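Trehalose-6-phosphate phosphatase (Candida albicans, PDB 5DXF) has an N-terminal region with the two-lobed GT-B fold of glycosyltransferase family 20. Local coordinates at residues I446-K449 with Y450-S453; T516-F519 with I520-L524. One frame throughout, in Å; residues are numbered along the deposited sequence.

Contact 1 (I446-K449 with Y450-S453); sequences ICQK and YNNS
The side chain of Lys449 runs across one face of the ring of Tyr450, its neighbour in sequence, and the two point the same way. This is a CH-pi contact: CG of Lys449 lies 3.5 Å from the centroid of the Tyr450 ring and only 4° off its normal. With chi1 at 90°, Lys449 CG is placed between its own backbone N and carbonyl carbon, which brings the aliphatic chain over that face; a bend at chi3 then carries CE and NZ toward the phenol end. There NZ makes a weak hydrogen bond of 3.4 Å to Tyr450 OH, secondary to its salt bridge with Glu307 and its bond to Tyr504.

Hydrogen bonds close the turn around Gln448. Its backbone O accepts from Asn452 N, a separate i to i+4 turn that follows the end of the helix, while Asn452 itself adopts a left-handed backbone conformation (phi 63°). The side chain of Gln448, bent at chi2, folds back so that OE1 of Gln448 receives Ser453 N at 3.0 Å, the donor standing above the carbonyl plane. Gln448 NE2 is held by the carbonyl of Arg423, which helps fix the amide's rotation. Solvent stands in for the preceding backbone bond: a water donates to Cys447 O (3.0 Å) and accepts from Asn451 N.

The turn leads from helix 439-447 into strand 455-458, within the beta-alpha-beta crossover that begins at strand 428-430. Helix 303-311 flanks it through Glu307 and through Phe311, edge-to-face with Tyr450; Ser453 OG bonds to Ala425 O just beyond helix 415-424, and helix 493-509 touches Gln448 and Asn452.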
loop_
_atom_site.group_PDB
_atom_site.type_symbol
_atom_site.label_atom_id
_atom_site.label_comp_id
_atom_site.label_asym_id
_atom_site.label_seq_id
_atom_site.Cartn_x
_atom_site.Cartn_y
_atom_site.Cartn_z
ATOM N N ILE A 446 0.835 -15.899 -4.668
ATOM C CA ILE A 446 1.740 -16.807 -3.962
ATOM C C ILE A 446 0.962 -17.953 -3.314
ATOM O O ILE A 446 1.341 -19.125 -3.421
ATOM C CB ILE A 446 2.557 -16.094 -2.863
ATOM C CG1 ILE A 446 3.537 -15.092 -3.468
ATOM C CG2 ILE A 446 3.312 -17.110 -2.019
ATOM C CD1 ILE A 446 4.414 -14.439 -2.432
ATOM N N CYS A 447 -0.135 -17.603 -2.651
ATOM C CA CYS A 447 -0.940 -18.572 -1.917
ATOM C C CYS A 447 -1.656 -19.564 -2.825
ATOM O O CYS A 447 -2.173 -20.575 -2.353
ATOM C CB CYS A 447 -1.971 -17.852 -1.043
ATOM S SG CYS A 447 -1.282 -17.007 0.398
ATOM N N GLN A 448 -1.693 -19.274 -4.122
ATOM C CA GLN A 448 -2.409 -20.137 -5.053
ATOM C C GLN A 448 -1.509 -20.959 -5.964
ATOM O O GLN A 448 -1.996 -21.549 -6.922
ATOM C CB GLN A 448 -3.358 -19.305 -5.919
ATOM C CG GLN A 448 -4.547 -18.766 -5.165
ATOM C CD GLN A 448 -5.381 -19.861 -4.537
ATOM O OE1 GLN A 448 -5.496 -20.958 -5.081
ATOM N NE2 GLN A 448 -5.968 -19.569 -3.384
ATOM N N LYS A 449 -0.212 -21.011 -5.681
ATOM C CA LYS A 449 0.712 -21.700 -6.583
ATOM C C LYS A 449 0.382 -23.186 -6.720
ATOM O O LYS A 449 0.545 -23.761 -7.795
ATOM C CB LYS A 449 2.169 -21.523 -6.124
ATOM C CG LYS A 449 2.681 -22.587 -5.164
ATOM C CD LYS A 449 4.055 -22.234 -4.604
ATOM C CE LYS A 449 5.189 -22.957 -5.331
ATOM N NZ LYS A 449 6.501 -22.810 -4.623
ATOM N N TYR A 450 -0.099 -23.807 -5.651
ATOM C CA TYR A 450 -0.426 -25.224 -5.711
ATOM C C TYR A 450 -1.893 -25.422 -6.071
ATOM O O TYR A 450 -2.254 -26.390 -6.739
ATOM C CB TYR A 450 -0.101 -25.908 -4.379
ATOM C CG TYR A 450 1.348 -25.784 -3.963
ATOM C CD1 TYR A 450 1.692 -25.252 -2.729
ATOM C CD2 TYR A 450 2.373 -26.197 -4.805
ATOM C CE1 TYR A 450 3.018 -25.140 -2.339
ATOM C CE2 TYR A 450 3.701 -26.089 -4.426
ATOM C CZ TYR A 450 4.017 -25.559 -3.192
ATOM O OH TYR A 450 5.335 -25.451 -2.814
ATOM N N ASN A 451 -2.730 -24.486 -5.647
ATOM C CA ASN A 451 -4.166 -24.605 -5.848
ATOM C C ASN A 451 -4.653 -23.994 -7.165
ATOM O O ASN A 451 -5.648 -24.447 -7.735
ATOM C CB ASN A 451 -4.903 -23.969 -4.659
ATOM C CG ASN A 451 -6.377 -24.291 -4.658
ATOM O OD1 ASN A 451 -7.205 -23.479 -4.256
ATOM N ND2 ASN A 451 -6.715 -25.491 -5.121
ATOM N N ASN A 452 -3.942 -22.973 -7.635
ATOM C CA ASN A 452 -4.189 -22.352 -8.942
ATOM C C ASN A 452 -5.549 -21.682 -9.111
ATOM O O ASN A 452 -6.160 -21.782 -10.172
ATOM C CB ASN A 452 -4.012 -23.381 -10.069
ATOM C CG ASN A 452 -2.650 -24.041 -10.057
ATOM O OD1 ASN A 452 -1.625 -23.386 -10.251
ATOM N ND2 ASN A 452 -2.635 -25.352 -9.854
ATOM N N SER A 453 -6.022 -20.989 -8.082
ATOM C CA SER A 453 -7.273 -20.247 -8.208
ATOM C C SER A 453 -7.052 -18.906 -8.918
ATOM O O SER A 453 -6.036 -18.242 -8.701
ATOM C CB SER A 453 -7.915 -20.031 -6.837
ATOM O OG SER A 453 -8.490 -21.235 -6.356
HETATM O O HOH W 1 -1.942 -23.310 -3.503
#

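Contact 2 (T516-F519 with I520-L524); sequences TSTF and ICDIL
Phe519 and Ile523, one helical turn apart on helix 512-526, form the main apolar pair of this contact. Their side chains cross obliquely, with CE2 of Phe519 3.7 Å from CD1 of Ile523. A chi1 of -167° turns the Phe519 ring off the helix toward the N-terminal sheet, where it stacks on Trp202. Ile523 reaches the same ring with the extended CG1-CD1 branch. Ile520 lies alongside Thr516, pointing the same way, its CD1 methyl 4.0 Å from the hydroxyl OG1 of Thr516. Both residues pack against Leu75 of helix 66-76.

The backbone supplies four consecutive i to i+4 hydrogen bonds. Ile520 N donates to Thr516 O and Cys521 N to Ser517 O (3.0 Å), followed by Asp522 N to Thr518 O (2.9 Å) and Ile523 N to Phe519 O. The third is the most bent at the hydrogen, 137°, against 167° for the one before it.

Polar side chains mostly look elsewhere. Thr518 OG1 returns to the carbonyl of Asn514, one turn earlier, which leaves the methyl CG2 of Thr518 facing Asp522 OD2 at 3.8 Å. Ser517 OG bonds to Ala2 O, attaching the start of the modelled chain to this helix.

Asp522 sets the electrostatic tone, its OD2 lying close to Glu295 OE1. The nearness of these two carboxylates could raise the affinity of one of them for a proton, although Lys256, which touches Asp522, may offset it. The chemistry therefore brings two kinds of surface to one sheet: Phe519 and Ile520 pack on it, with Ile523 backing the Phe519 ring, and the carboxylate of Asp522 meets it near Lys256 and Glu295.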
loop_
_atom_site.group_PDB
_atom_site.type_symbol
_atom_site.label_atom_id
_atom_site.label_comp_id
_atom_site.label_asym_id
_atom_site.label_seq_id
_atom_site.Cartn_x
_atom_site.Cartn_y
_atom_site.Cartn_z
ATOM N N THR A 516 14.108 -3.485 -3.161
ATOM C CA THR A 516 14.800 -2.601 -2.248
ATOM C C THR A 516 16.273 -2.450 -2.619
ATOM O O THR A 516 16.821 -1.362 -2.581
ATOM C CB THR A 516 14.524 -2.926 -0.754
ATOM O OG1 THR A 516 15.728 -2.834 0.008
ATOM C CG2 THR A 516 13.884 -4.296 -0.567
ATOM N N SER A 517 16.912 -3.544 -3.001
ATOM C CA SER A 517 18.297 -3.478 -3.443
ATOM C C SER A 517 18.505 -2.670 -4.723
ATOM O O SER A 517 19.371 -1.818 -4.787
ATOM C CB SER A 517 18.829 -4.899 -3.631
ATOM O OG SER A 517 19.956 -4.938 -4.479
ATOM N N THR A 518 17.666 -2.922 -5.712
ATOM C CA THR A 518 17.655 -2.193 -6.976
ATOM C C THR A 518 17.503 -0.689 -6.771
ATOM O O THR A 518 18.218 0.096 -7.394
ATOM C CB THR A 518 16.521 -2.677 -7.905
ATOM O OG1 THR A 518 16.568 -4.105 -8.022
ATOM C CG2 THR A 518 16.653 -2.050 -9.285
ATOM N N PHE A 519 16.591 -0.283 -5.890
ATOM C CA PHE A 519 16.356 1.140 -5.702
ATOM C C PHE A 519 17.557 1.828 -5.060
ATOM O O PHE A 519 17.926 2.931 -5.476
ATOM C CB PHE A 519 15.098 1.399 -4.872
ATOM C CG PHE A 519 14.646 2.826 -4.925
ATOM C CD1 PHE A 519 14.071 3.341 -6.077
ATOM C CD2 PHE A 519 14.827 3.665 -3.840
ATOM C CE1 PHE A 519 13.670 4.660 -6.140
ATOM C CE2 PHE A 519 14.424 4.985 -3.894
ATOM C CZ PHE A 519 13.846 5.484 -5.047
ATOM N N ILE A 520 18.167 1.191 -4.062
ATOM C CA ILE A 520 19.351 1.761 -3.426
ATOM C C ILE A 520 20.441 1.927 -4.487
ATOM O O ILE A 520 21.082 2.987 -4.595
ATOM C CB ILE A 520 19.853 0.882 -2.242
ATOM C CG1 ILE A 520 18.889 0.986 -1.055
ATOM C CG2 ILE A 520 21.233 1.315 -1.800
ATOM C CD1 ILE A 520 18.757 -0.285 -0.222
ATOM N N CYS A 521 20.604 0.886 -5.303
ATOM C CA CYS A 521 21.557 0.920 -6.405
ATOM C C CYS A 521 21.248 2.070 -7.376
ATOM O O CYS A 521 22.169 2.684 -7.899
ATOM C CB CYS A 521 21.581 -0.422 -7.142
ATOM S SG CYS A 521 22.703 -1.662 -6.410
ATOM N N ASP A 522 19.971 2.384 -7.587
ATOM C CA ASP A 522 19.595 3.469 -8.500
ATOM C C ASP A 522 19.919 4.845 -7.901
ATOM O O ASP A 522 20.466 5.725 -8.590
ATOM C CB ASP A 522 18.110 3.374 -8.860
ATOM C CG ASP A 522 17.773 2.106 -9.633
ATOM O OD1 ASP A 522 18.679 1.515 -10.257
ATOM O OD2 ASP A 522 16.593 1.699 -9.614
ATOM N N ILE A 523 19.679 4.981 -6.603
ATOM C CA ILE A 523 19.951 6.232 -5.935
ATOM C C ILE A 523 21.424 6.511 -6.065
ATOM O O ILE A 523 21.822 7.612 -6.411
ATOM C CB ILE A 523 19.662 6.124 -4.431
ATOM C CG1 ILE A 523 18.183 5.914 -4.174
ATOM C CG2 ILE A 523 20.117 7.360 -3.679
ATOM C CD1 ILE A 523 17.836 5.944 -2.706
ATOM N N LEU A 524 22.230 5.495 -5.798
ATOM C CA LEU A 524 23.674 5.633 -5.877
ATOM C C LEU A 524 24.136 5.878 -7.298
ATOM O O LEU A 524 25.036 6.665 -7.547
ATOM C CB LEU A 524 24.365 4.432 -5.257
ATOM C CG LEU A 524 24.186 4.415 -3.745
ATOM C CD1 LEU A 524 25.043 3.345 -3.107
ATOM C CD2 LEU A 524 24.481 5.774 -3.142
#

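Following the chain, the N-terminal lobe, with its large mixed sheet, comes first, and the parallel strands from 332 to 473 build the second lobe. Contact 1 falls late in that second lobe, closing the short turn that links helix 439-447 to strand 455-458. Helices 478-489 and 493-509 follow, and helix 512-526, which holds contact 2, then returns to the first lobe, joining the large mixed sheet to helix 66-76. By these neighbours, each contact belongs to a different lobe of the GT-B fold. The two neither nest nor cross: contact 1 ends before contact 2 begins. Their centres are 31 Å apart and their nearest atoms about 14 Å.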